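Local coordinates for protein CTP:phosphocholine Cytidylyltransferase (Streptococcus pneumoniae, PDB 1JYK) that catalyses the transfer of a cytidylyl group from CTP to phosphocholine, which yields CDP-choline and pyrophosphate, at residues Pro57-Gln62 with Asp86-Lys91; Ile71-Ile76 with Gly93-Phe98; Phe145-Glu150 with Glu227-Asn232; Asp163-Asp168 with Glu221-Val226. All coordinates share one frame; numbering follows the deposited sequence.

Contact 1 of 4, residues Pro57-Gln62 with Asp86-Lys91; sequences PLIEYQ and DYLKEK
Glu60 of helix 58-68 reaches over to Tyr87 and Lys91 of the short helix 87-92, joining two helices of the alpha/beta nucleotidyltransferase fold that run nearly the same way; the axes of residues 58-62 and 87-91 approach to 12.6 Å at an angle of 26°. At that spacing the polar link depends on long side chains. From CB the Glu60 chain leaves with CG anti to the carbonyl carbon (chi1 -74°) and then runs extended toward the other helix. Its CG passes 4.3 Å from Leu88 CD2, an aliphatic contact. At CD the two oxygens part: OE1 pairs with Lys56, whereas OE2 takes both donors from helix 87-92. The phenol of Tyr87 gives Glu60 OE2 a hydrogen bond of 2.7 Å from Tyr87 OH, on the anti side of the carboxylate and 26° out of its plane. Lys91, its chain fully stretched, brings NZ to 3.1 Å from Glu60 OE2 in a salt bridge on the opposite face. Next to this polar group, Ile59 CG2 meets Leu88 CD1 at 4.2 Å, and both side chains rest on Ile76 of the central sheet. Pro57 CG also approaches the hydroxyl, 3.7 Å from Tyr87 OH.

Contact 2 of 4, residues Ile71-Ile76 with Gly93-Phe98; sequences INDIII and GVRLVF
Ile74 O, Arg95 O and Ile76 O accept the three backbone hydrogen bonds that join the two strands. Arg95 N meets Ile74 O at 2.8 Å and Ile76 N meets Arg95 O at 2.8 Å, each with an N-H...O angle of 169°; Val97 N gives the third, to Ile76 O. Side chains then sort onto the two faces. On one, Ile75 CG2 abuts Val97 CG2 at 3.5 Å, and the Ile75 side chain lies alongside that of Arg95, both pointing the same way. On the other, Ile76 CD1 touches Val94 CG2 at 3.9 Å while its CB packs on Leu96 CD2. Strands 74-78 and 95-98 are parallel neighbours, joined through helix 87-92 as a beta-alpha-beta unit of the central sheet; Leu88 of that helix covers Ile76 and Val94. Farther out, a bend at chi3 (-71°) sets the Arg95 guanidinium beside Ile75 CD1 and in a salt bridge to Asp73 OD1 whose hydrogen bond, 3.3 Å from Arg95 NH2, is weak. The stronger partner of Asp73 is Arg25, on its OD2. Before the strands pair, one water accepts from Ile74 N and lies 3.0 Å from Asn72 O, near Gly93 O as well.

Contact 3 of 4, residues Phe145-Glu150 with Glu227-Asn232; sequences FSVYRE and EELEGN
Phe145 and Glu227 sit side by side on one face of the sheet, their side chains slanting across each other with ring and carboxylate planes 45° apart. Glu227 CG lies 3.6 Å from Phe145 CD1, so the methylene part of the glutamate does the touching; a bend at chi2 (69°) carries its carboxylate away. Leu229 comes to the same phenylalanine from further along, with CD1 3.7 Å from Phe145 CB and CD2 at the ring edge. Two residues on from Phe145, the side chains of Val147 and Leu229 cross obliquely, CG1 of Val147 meeting CB of Leu229. Between the two strands the backbones pair in parallel, Ser146 N to Glu227 O at 3.0 Å and Leu229 N to Ser146 O at 2.8 Å. Strand 224-228 thus lies beside strand 142-149 in the mixed central sheet, and beyond Leu229 the two chains separate. A water enters there, accepting from Tyr148 N and donating to Leu229 O. Arg149 spans the widened gap. Its NH1 and NH2 grip Gly231 O end-on, each at 3.0 Å, and that oxygen lies in the guanidinium plane. Val147 CG2 covers one face of the same group, 3.6 Å above its centre. Further bonds hold its rotation, among them Arg149 NH1 to Tyr148 O, 2.8 Å away and tilted from the guanidinium plane, and a salt bridge from NH2 to Glu236.

Contact 4 of 4, residues Asp163-Asp168 with Glu221-Val226; sequences DYKVQD and ELDVYV
With CG of Lys165 opposite its own backbone N (chi1 -165°) and the chain extended as far as CE, the lysine runs over the Tyr225 ring; a turn at chi4 (-81°) then directs NZ to Asp223. Its CG stands 4.1 Å from the centroid of the Tyr225 ring, a CH-pi contact over the face, while Asp163 O lies at the ring edge. At the far end Lys165 NZ forms a salt bridge of 2.9 Å with Asp223 OD1, meeting it from above the carboxylate plane. Two waters also accept from this ammonium, so the charged tip is held by three acceptors, and both waters lie within hydrogen-bonding distance of Leu222 O. The backbones meet where the turn before strand 166-170 comes up against strand 224-228 of the central sheet: a single bridge joins Lys165 and Tyr225, and the segments 166-168 and 224-226 run at 105° to each other. Val226 N binds Tyr164 O at 2.8 Å, in the carbonyl plane, and Val166 N binds Val224 O at 2.8 Å. An Asx turn, in which Lys165 N donates to Asp163 OD1, shapes the approach to the bridge. Beside the bridge, the side chains of Val166 and Val226 cross at about a right angle, CG2 of Val166 against CG2 of Val226 at 3.6 Å. Leu158 of strand 157-160 packs on both valines, and Arg141 adds a cation-pi contact to the Tyr225 ring.

In the fold
From the N terminus, the chain passes through helix 58-68 and strand 74-78 before helix 87-92 closes contact 1 and strand 95-98 closes contact 2. These two loops cross, since their segments alternate, and they touch through Ile59 on Ile76 and Leu88 on Val94, tying both helices to the parallel part of the central sheet. The second pair follows in series. Contact 3 opens on strand 142-149, and contact 4 opens and closes inside its loop before residues 227-232 close contact 3. Both use strand 224-228, which thereby joins the central sheet to the two-stranded sheet of 157-160 and 166-170. Contacts 1 and 4 lie on opposite sides of the chain's centre, their own centres about 32 Å apart.

Contact 1 of 4, residues Pro57-Gln62 with Asp86-Lys91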
# COMPACT_ATOMS: atom_id res chain seq x y z
N PRO A 57 -10.72 -4.57 13.19
CA PRO A 57 -9.35 -4.54 12.63
C PRO A 57 -9.28 -3.69 11.37
O PRO A 57 -10.13 -3.79 10.49
CB PRO A 57 -9.05 -6.01 12.35
CG PRO A 57 -9.91 -6.76 13.32
CD PRO A 57 -11.18 -5.95 13.43
N LEU A 58 -8.26 -2.85 11.29
CA LEU A 58 -8.07 -1.95 10.15
C LEU A 58 -8.20 -2.62 8.79
O LEU A 58 -8.89 -2.12 7.91
CB LEU A 58 -6.69 -1.29 10.23
CG LEU A 58 -6.53 -0.07 11.13
CD1 LEU A 58 -5.07 0.33 11.16
CD2 LEU A 58 -7.38 1.07 10.63
N ILE A 59 -7.54 -3.76 8.61
CA ILE A 59 -7.57 -4.45 7.33
C ILE A 59 -8.96 -4.89 6.89
O ILE A 59 -9.23 -5.00 5.69
CB ILE A 59 -6.59 -5.66 7.33
CG1 ILE A 59 -6.30 -6.09 5.90
CG2 ILE A 59 -7.18 -6.81 8.15
CD1 ILE A 59 -5.06 -6.96 5.77
N GLU A 60 -9.85 -5.15 7.85
CA GLU A 60 -11.21 -5.58 7.50
C GLU A 60 -11.97 -4.47 6.76
O GLU A 60 -12.74 -4.75 5.85
CB GLU A 60 -11.97 -6.01 8.76
CG GLU A 60 -11.51 -7.36 9.28
CD GLU A 60 -12.38 -7.92 10.40
OE1 GLU A 60 -13.41 -7.29 10.74
OE2 GLU A 60 -12.03 -8.98 10.93
N TYR A 61 -11.75 -3.22 7.15
CA TYR A 61 -12.42 -2.11 6.47
C TYR A 61 -11.99 -2.10 5.01
O TYR A 61 -12.80 -1.88 4.11
CB TYR A 61 -12.03 -0.77 7.11
CG TYR A 61 -12.63 -0.54 8.48
CD1 TYR A 61 -11.87 -0.74 9.63
CD2 TYR A 61 -13.93 -0.05 8.62
CE1 TYR A 61 -12.38 -0.47 10.89
CE2 TYR A 61 -14.46 0.22 9.89
CZ TYR A 61 -13.68 0.01 11.01
OH TYR A 61 -14.18 0.28 12.26
N GLN A 62 -10.70 -2.33 4.77
CA GLN A 62 -10.15 -2.34 3.42
C GLN A 62 -10.67 -3.52 2.60
O GLN A 62 -11.12 -3.34 1.47
CB GLN A 62 -8.62 -2.38 3.47
CG GLN A 62 -7.99 -1.24 4.28
CD GLN A 62 -6.48 -1.37 4.38
OE1 GLN A 62 -5.92 -2.46 4.30
NE2 GLN A 62 -5.80 -0.23 4.55
N ASP A 86 -4.80 -15.71 10.09
CA ASP A 86 -5.42 -16.93 9.60
C ASP A 86 -6.93 -16.92 9.41
O ASP A 86 -7.43 -17.37 8.38
CB ASP A 86 -5.02 -18.10 10.49
CG ASP A 86 -3.59 -18.54 10.26
OD1 ASP A 86 -3.09 -18.40 9.12
OD2 ASP A 86 -2.95 -19.02 11.22
N TYR A 87 -7.65 -16.41 10.40
CA TYR A 87 -9.11 -16.36 10.33
C TYR A 87 -9.68 -15.65 9.09
O TYR A 87 -10.82 -15.89 8.71
CB TYR A 87 -9.68 -15.69 11.59
CG TYR A 87 -9.65 -14.17 11.56
CD1 TYR A 87 -10.83 -13.43 11.41
CD2 TYR A 87 -8.44 -13.48 11.69
CE1 TYR A 87 -10.81 -12.04 11.38
CE2 TYR A 87 -8.41 -12.08 11.67
CZ TYR A 87 -9.59 -11.37 11.51
OH TYR A 87 -9.55 -9.99 11.49
N LEU A 88 -8.88 -14.77 8.48
CA LEU A 88 -9.32 -14.02 7.31
C LEU A 88 -9.53 -14.88 6.07
O LEU A 88 -10.27 -14.51 5.17
CB LEU A 88 -8.33 -12.89 7.00
CG LEU A 88 -8.19 -11.78 8.05
CD1 LEU A 88 -6.96 -10.94 7.73
CD2 LEU A 88 -9.45 -10.91 8.09
N LYS A 89 -8.88 -16.03 6.01
CA LYS A 89 -9.03 -16.89 4.85
C LYS A 89 -10.47 -17.40 4.71
O LYS A 89 -11.06 -17.33 3.63
CB LYS A 89 -8.06 -18.07 4.94
CG LYS A 89 -6.61 -17.64 4.91
CD LYS A 89 -5.69 -18.84 4.84
CE LYS A 89 -5.72 -19.62 6.14
NZ LYS A 89 -4.66 -20.67 6.17
N GLU A 90 -11.05 -17.88 5.80
CA GLU A 90 -12.42 -18.36 5.74
C GLU A 90 -13.43 -17.21 5.88
O GLU A 90 -14.58 -17.31 5.45
CB GLU A 90 -12.66 -19.44 6.81
CG GLU A 90 -12.45 -20.85 6.27
CD GLU A 90 -12.47 -21.93 7.35
OE1 GLU A 90 -12.95 -21.65 8.47
OE2 GLU A 90 -12.01 -23.05 7.08
N LYS A 91 -13.00 -16.11 6.47
CA LYS A 91 -13.90 -14.98 6.64
C LYS A 91 -14.12 -14.20 5.35
O LYS A 91 -15.23 -13.73 5.08
CB LYS A 91 -13.38 -14.03 7.72
CG LYS A 91 -14.34 -12.88 8.02
CD LYS A 91 -13.93 -12.17 9.29
CE LYS A 91 -14.77 -10.92 9.52
NZ LYS A 91 -14.74 -10.47 10.93

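Contact 2 of 4, residues Ile71-Ile76 with Gly93-Phe98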
# COMPACT_ATOMS: atom_id res chain seq x y z
N ILE A 71 -13.73 -6.78 -6.20
CA ILE A 71 -12.32 -7.14 -6.25
C ILE A 71 -12.14 -8.19 -5.16
O ILE A 71 -11.77 -7.89 -4.02
CB ILE A 71 -11.42 -5.92 -6.01
CG1 ILE A 71 -11.74 -4.84 -7.05
CG2 ILE A 71 -9.95 -6.32 -6.12
CD1 ILE A 71 -11.42 -3.43 -6.60
N ASN A 72 -12.41 -9.44 -5.53
CA ASN A 72 -12.37 -10.55 -4.60
C ASN A 72 -11.10 -11.39 -4.59
O ASN A 72 -10.98 -12.32 -3.80
CB ASN A 72 -13.57 -11.44 -4.86
CG ASN A 72 -14.86 -10.65 -4.83
OD1 ASN A 72 -14.98 -9.69 -4.06
ND2 ASN A 72 -15.82 -11.04 -5.66
N ASP A 73 -10.16 -11.06 -5.47
CA ASP A 73 -8.88 -11.77 -5.50
C ASP A 73 -7.96 -10.89 -4.67
O ASP A 73 -7.34 -9.95 -5.19
CB ASP A 73 -8.36 -11.90 -6.92
CG ASP A 73 -7.04 -12.64 -6.99
OD1 ASP A 73 -6.52 -13.04 -5.92
OD2 ASP A 73 -6.52 -12.82 -8.10
N ILE A 74 -7.89 -11.20 -3.38
CA ILE A 74 -7.09 -10.43 -2.44
C ILE A 74 -5.95 -11.25 -1.82
O ILE A 74 -6.17 -12.33 -1.27
CB ILE A 74 -8.00 -9.87 -1.32
CG1 ILE A 74 -9.08 -8.98 -1.96
CG2 ILE A 74 -7.18 -9.09 -0.29
CD1 ILE A 74 -10.26 -8.73 -1.06
N ILE A 75 -4.74 -10.71 -1.94
CA ILE A 75 -3.54 -11.34 -1.41
C ILE A 75 -2.97 -10.45 -0.31
O ILE A 75 -2.76 -9.25 -0.51
CB ILE A 75 -2.46 -11.52 -2.52
CG1 ILE A 75 -3.06 -12.30 -3.70
CG2 ILE A 75 -1.25 -12.25 -1.95
CD1 ILE A 75 -2.17 -12.32 -4.94
N ILE A 76 -2.73 -11.04 0.86
CA ILE A 76 -2.19 -10.28 1.97
C ILE A 76 -0.79 -10.78 2.32
O ILE A 76 -0.60 -11.97 2.56
CB ILE A 76 -3.09 -10.38 3.22
CG1 ILE A 76 -4.52 -10.02 2.85
CG2 ILE A 76 -2.56 -9.48 4.32
CD1 ILE A 76 -5.49 -10.10 4.01
N GLY A 93 -12.01 -15.13 2.16
CA GLY A 93 -11.51 -15.83 0.99
C GLY A 93 -10.19 -15.25 0.50
O GLY A 93 -9.81 -15.45 -0.66
N VAL A 94 -9.48 -14.54 1.37
CA VAL A 94 -8.19 -13.95 0.99
C VAL A 94 -7.08 -15.00 0.99
O VAL A 94 -7.22 -16.07 1.58
CB VAL A 94 -7.78 -12.81 1.94
CG1 VAL A 94 -8.87 -11.75 1.98
CG2 VAL A 94 -7.50 -13.37 3.33
N ARG A 95 -5.98 -14.67 0.32
CA ARG A 95 -4.83 -15.56 0.28
C ARG A 95 -3.75 -14.90 1.12
O ARG A 95 -3.57 -13.68 1.04
CB ARG A 95 -4.33 -15.74 -1.15
CG ARG A 95 -5.10 -16.77 -1.97
CD ARG A 95 -4.35 -17.09 -3.26
NE ARG A 95 -4.38 -15.98 -4.21
CZ ARG A 95 -3.70 -15.95 -5.36
NH1 ARG A 95 -2.93 -16.98 -5.70
NH2 ARG A 95 -3.79 -14.90 -6.16
N LEU A 96 -3.05 -15.68 1.93
CA LEU A 96 -1.99 -15.12 2.77
C LEU A 96 -0.64 -15.58 2.24
O LEU A 96 -0.47 -16.75 1.90
CB LEU A 96 -2.16 -15.57 4.23
CG LEU A 96 -3.51 -15.29 4.90
CD1 LEU A 96 -3.49 -15.79 6.34
CD2 LEU A 96 -3.82 -13.80 4.86
N VAL A 97 0.31 -14.65 2.13
CA VAL A 97 1.65 -14.97 1.66
C VAL A 97 2.65 -14.54 2.73
O VAL A 97 2.76 -13.36 3.08
CB VAL A 97 1.97 -14.25 0.33
CG1 VAL A 97 3.39 -14.57 -0.12
CG2 VAL A 97 0.97 -14.68 -0.72
N PHE A 98 3.38 -15.52 3.26
CA PHE A 98 4.36 -15.28 4.32
C PHE A 98 5.68 -14.71 3.84
O PHE A 98 6.33 -15.26 2.96
CB PHE A 98 4.61 -16.59 5.08
CG PHE A 98 5.60 -16.46 6.21
CD1 PHE A 98 6.46 -17.51 6.51
CD2 PHE A 98 5.67 -15.30 6.97
CE1 PHE A 98 7.37 -17.40 7.55
CE2 PHE A 98 6.58 -15.19 8.02
CZ PHE A 98 7.43 -16.24 8.31
O HOH W 1 -8.87 -13.99 -2.51

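Contact 3 of 4, residues Phe145-Glu150 with Glu227-Asn232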
# COMPACT_ATOMS: atom_id res chain seq x y z
N PHE A 145 -3.40 7.03 -5.88
CA PHE A 145 -4.50 7.77 -5.27
C PHE A 145 -3.80 8.59 -4.19
O PHE A 145 -3.34 8.04 -3.19
CB PHE A 145 -5.53 6.80 -4.68
CG PHE A 145 -6.27 6.04 -5.74
CD1 PHE A 145 -7.54 6.43 -6.14
CD2 PHE A 145 -5.67 4.96 -6.38
CE1 PHE A 145 -8.21 5.76 -7.17
CE2 PHE A 145 -6.32 4.28 -7.40
CZ PHE A 145 -7.60 4.68 -7.80
N SER A 146 -3.70 9.90 -4.43
CA SER A 146 -2.96 10.80 -3.55
C SER A 146 -3.71 11.89 -2.79
O SER A 146 -4.52 12.62 -3.35
CB SER A 146 -1.86 11.47 -4.38
OG SER A 146 -1.13 12.40 -3.60
N VAL A 147 -3.40 12.01 -1.50
CA VAL A 147 -3.99 13.05 -0.67
C VAL A 147 -2.90 14.12 -0.48
O VAL A 147 -1.70 13.81 -0.54
CB VAL A 147 -4.41 12.53 0.74
CG1 VAL A 147 -5.62 11.61 0.63
CG2 VAL A 147 -3.24 11.83 1.41
N TYR A 148 -3.32 15.36 -0.25
CA TYR A 148 -2.37 16.44 -0.02
C TYR A 148 -2.05 16.51 1.47
O TYR A 148 -2.95 16.39 2.31
CB TYR A 148 -2.97 17.78 -0.49
CG TYR A 148 -2.15 19.00 -0.11
CD1 TYR A 148 -1.12 19.45 -0.94
CD2 TYR A 148 -2.40 19.70 1.06
CE1 TYR A 148 -0.36 20.58 -0.60
CE2 TYR A 148 -1.65 20.82 1.41
CZ TYR A 148 -0.63 21.25 0.58
OH TYR A 148 0.11 22.36 0.93
N ARG A 149 -0.78 16.69 1.81
CA ARG A 149 -0.36 16.77 3.20
C ARG A 149 0.66 17.88 3.42
O ARG A 149 1.41 18.24 2.51
CB ARG A 149 0.27 15.45 3.65
CG ARG A 149 -0.71 14.31 3.80
CD ARG A 149 -1.81 14.65 4.79
NE ARG A 149 -2.75 13.54 4.94
CZ ARG A 149 -4.02 13.57 4.52
NH1 ARG A 149 -4.50 14.65 3.91
NH2 ARG A 149 -4.80 12.51 4.72
N GLU A 150 0.68 18.42 4.64
CA GLU A 150 1.61 19.47 5.03
C GLU A 150 2.40 19.00 6.26
O GLU A 150 2.05 17.99 6.87
CB GLU A 150 0.85 20.75 5.34
CG GLU A 150 0.16 21.34 4.14
CD GLU A 150 -0.46 22.69 4.41
OE1 GLU A 150 -0.63 23.47 3.45
OE2 GLU A 150 -0.78 22.98 5.58
N GLU A 227 -4.53 10.40 -9.11
CA GLU A 227 -5.95 10.57 -8.85
C GLU A 227 -5.98 11.36 -7.55
O GLU A 227 -5.72 10.82 -6.48
CB GLU A 227 -6.62 9.21 -8.66
CG GLU A 227 -8.09 9.29 -8.22
CD GLU A 227 -9.01 9.82 -9.30
OE1 GLU A 227 -8.67 9.71 -10.50
OE2 GLU A 227 -10.07 10.37 -8.94
N GLU A 228 -6.26 12.66 -7.66
CA GLU A 228 -6.29 13.53 -6.50
C GLU A 228 -7.45 13.22 -5.57
O GLU A 228 -8.61 13.33 -5.95
CB GLU A 228 -6.37 14.99 -6.96
CG GLU A 228 -5.21 15.39 -7.85
CD GLU A 228 -5.19 16.88 -8.14
OE1 GLU A 228 -6.28 17.47 -8.25
OE2 GLU A 228 -4.08 17.46 -8.27
N LEU A 229 -7.12 12.83 -4.34
CA LEU A 229 -8.12 12.50 -3.34
C LEU A 229 -8.40 13.69 -2.43
O LEU A 229 -7.53 14.53 -2.19
CB LEU A 229 -7.65 11.33 -2.48
CG LEU A 229 -7.53 9.94 -3.10
CD1 LEU A 229 -7.03 8.96 -2.05
CD2 LEU A 229 -8.87 9.49 -3.63
N GLU A 230 -9.63 13.74 -1.91
CA GLU A 230 -10.01 14.79 -0.98
C GLU A 230 -9.22 14.50 0.29
O GLU A 230 -9.03 13.35 0.67
CB GLU A 230 -11.51 14.73 -0.70
CG GLU A 230 -12.36 14.96 -1.94
CD GLU A 230 -13.80 14.54 -1.76
OE1 GLU A 230 -14.65 15.42 -1.50
OE2 GLU A 230 -14.09 13.32 -1.87
N GLY A 231 -8.76 15.56 0.94
CA GLY A 231 -7.96 15.44 2.15
C GLY A 231 -8.26 14.36 3.17
O GLY A 231 -7.33 13.74 3.69
N ASN A 232 -9.53 14.12 3.46
CA ASN A 232 -9.90 13.12 4.46
C ASN A 232 -10.28 11.74 3.91
O ASN A 232 -10.93 10.95 4.60
CB ASN A 232 -11.07 13.66 5.31
CG ASN A 232 -12.14 14.33 4.46
OD1 ASN A 232 -12.42 13.89 3.34
ND2 ASN A 232 -12.74 15.39 5.00
O HOH W 2 -6.09 15.70 -0.38

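Contact 4 of 4, residues Asp163-Asp168 with Glu221-Val226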
# COMPACT_ATOMS: atom_id res chain seq x y z
N ASP A 163 -2.02 16.88 -17.27
CA ASP A 163 -2.52 15.57 -17.68
C ASP A 163 -2.46 14.57 -16.54
O ASP A 163 -2.77 13.39 -16.73
CB ASP A 163 -1.72 15.05 -18.88
CG ASP A 163 -0.25 14.87 -18.56
OD1 ASP A 163 0.20 15.29 -17.47
OD2 ASP A 163 0.46 14.31 -19.41
N TYR A 164 -2.07 15.04 -15.36
CA TYR A 164 -1.97 14.20 -14.17
C TYR A 164 -0.97 13.05 -14.30
O TYR A 164 -0.98 12.11 -13.50
CB TYR A 164 -3.35 13.66 -13.80
CG TYR A 164 -4.29 14.78 -13.41
CD1 TYR A 164 -5.25 15.26 -14.31
CD2 TYR A 164 -4.17 15.41 -12.17
CE1 TYR A 164 -6.05 16.34 -13.98
CE2 TYR A 164 -4.97 16.50 -11.84
CZ TYR A 164 -5.90 16.96 -12.75
OH TYR A 164 -6.68 18.05 -12.43
N LYS A 165 -0.09 13.12 -15.30
CA LYS A 165 0.91 12.07 -15.48
C LYS A 165 2.13 12.35 -14.60
O LYS A 165 2.66 13.46 -14.58
CB LYS A 165 1.34 12.00 -16.95
CG LYS A 165 2.11 10.72 -17.29
CD LYS A 165 2.38 10.63 -18.78
CE LYS A 165 3.02 9.30 -19.13
NZ LYS A 165 4.48 9.30 -18.84
N VAL A 166 2.56 11.33 -13.86
CA VAL A 166 3.70 11.46 -12.97
C VAL A 166 5.00 11.64 -13.75
O VAL A 166 5.41 10.77 -14.52
CB VAL A 166 3.83 10.23 -12.04
CG1 VAL A 166 5.03 10.40 -11.12
CG2 VAL A 166 2.55 10.05 -11.23
N GLN A 167 5.64 12.78 -13.53
CA GLN A 167 6.89 13.12 -14.20
C GLN A 167 8.07 12.71 -13.35
O GLN A 167 9.15 12.40 -13.86
CB GLN A 167 6.96 14.62 -14.46
CG GLN A 167 5.97 15.11 -15.50
CD GLN A 167 6.04 14.32 -16.79
OE1 GLN A 167 7.10 13.83 -17.17
NE2 GLN A 167 4.91 14.17 -17.47
N ASP A 168 7.87 12.70 -12.04
CA ASP A 168 8.91 12.33 -11.10
C ASP A 168 8.30 12.10 -9.73
O ASP A 168 7.15 12.47 -9.48
CB ASP A 168 9.93 13.47 -11.01
CG ASP A 168 11.30 13.00 -10.58
OD1 ASP A 168 11.47 11.80 -10.28
OD2 ASP A 168 12.23 13.84 -10.55
N GLU A 221 10.56 5.59 -17.35
CA GLU A 221 10.17 4.46 -18.20
C GLU A 221 8.73 4.02 -17.97
O GLU A 221 8.22 3.16 -18.68
CB GLU A 221 11.06 3.25 -17.93
CG GLU A 221 12.52 3.58 -17.78
CD GLU A 221 13.13 3.98 -19.09
OE1 GLU A 221 12.72 3.40 -20.12
OE2 GLU A 221 14.01 4.86 -19.09
N LEU A 222 8.06 4.61 -16.98
CA LEU A 222 6.71 4.21 -16.66
C LEU A 222 5.66 5.29 -16.86
O LEU A 222 5.95 6.48 -16.75
CB LEU A 222 6.66 3.72 -15.22
CG LEU A 222 7.71 2.68 -14.82
CD1 LEU A 222 7.81 2.58 -13.30
CD2 LEU A 222 7.35 1.34 -15.44
N ASP A 223 4.45 4.86 -17.17
CA ASP A 223 3.32 5.76 -17.36
C ASP A 223 2.39 5.55 -16.17
O ASP A 223 1.69 4.54 -16.09
CB ASP A 223 2.58 5.43 -18.66
CG ASP A 223 3.40 5.74 -19.90
OD1 ASP A 223 4.37 6.53 -19.81
OD2 ASP A 223 3.08 5.19 -20.97
N VAL A 224 2.41 6.50 -15.24
CA VAL A 224 1.57 6.44 -14.05
C VAL A 224 0.85 7.77 -13.90
O VAL A 224 1.40 8.82 -14.21
CB VAL A 224 2.41 6.19 -12.78
CG1 VAL A 224 1.52 5.64 -11.66
CG2 VAL A 224 3.58 5.25 -13.09
N TYR A 225 -0.38 7.71 -13.42
CA TYR A 225 -1.16 8.91 -13.27
C TYR A 225 -1.59 9.16 -11.85
O TYR A 225 -1.54 8.26 -11.01
CB TYR A 225 -2.37 8.84 -14.20
CG TYR A 225 -1.94 8.77 -15.64
CD1 TYR A 225 -1.49 7.58 -16.19
CD2 TYR A 225 -1.95 9.92 -16.44
CE1 TYR A 225 -1.06 7.52 -17.51
CE2 TYR A 225 -1.52 9.87 -17.75
CZ TYR A 225 -1.08 8.67 -18.28
OH TYR A 225 -0.67 8.63 -19.59
N VAL A 226 -2.00 10.39 -11.57
CA VAL A 226 -2.42 10.77 -10.23
C VAL A 226 -3.92 10.99 -10.13
O VAL A 226 -4.51 11.68 -10.97
CB VAL A 226 -1.69 12.06 -9.78
CG1 VAL A 226 -2.12 12.45 -8.37
CG2 VAL A 226 -0.19 11.85 -9.82
O HOH W 3 4.46 8.57 -15.74
O HOH W 4 6.86 7.78 -19.07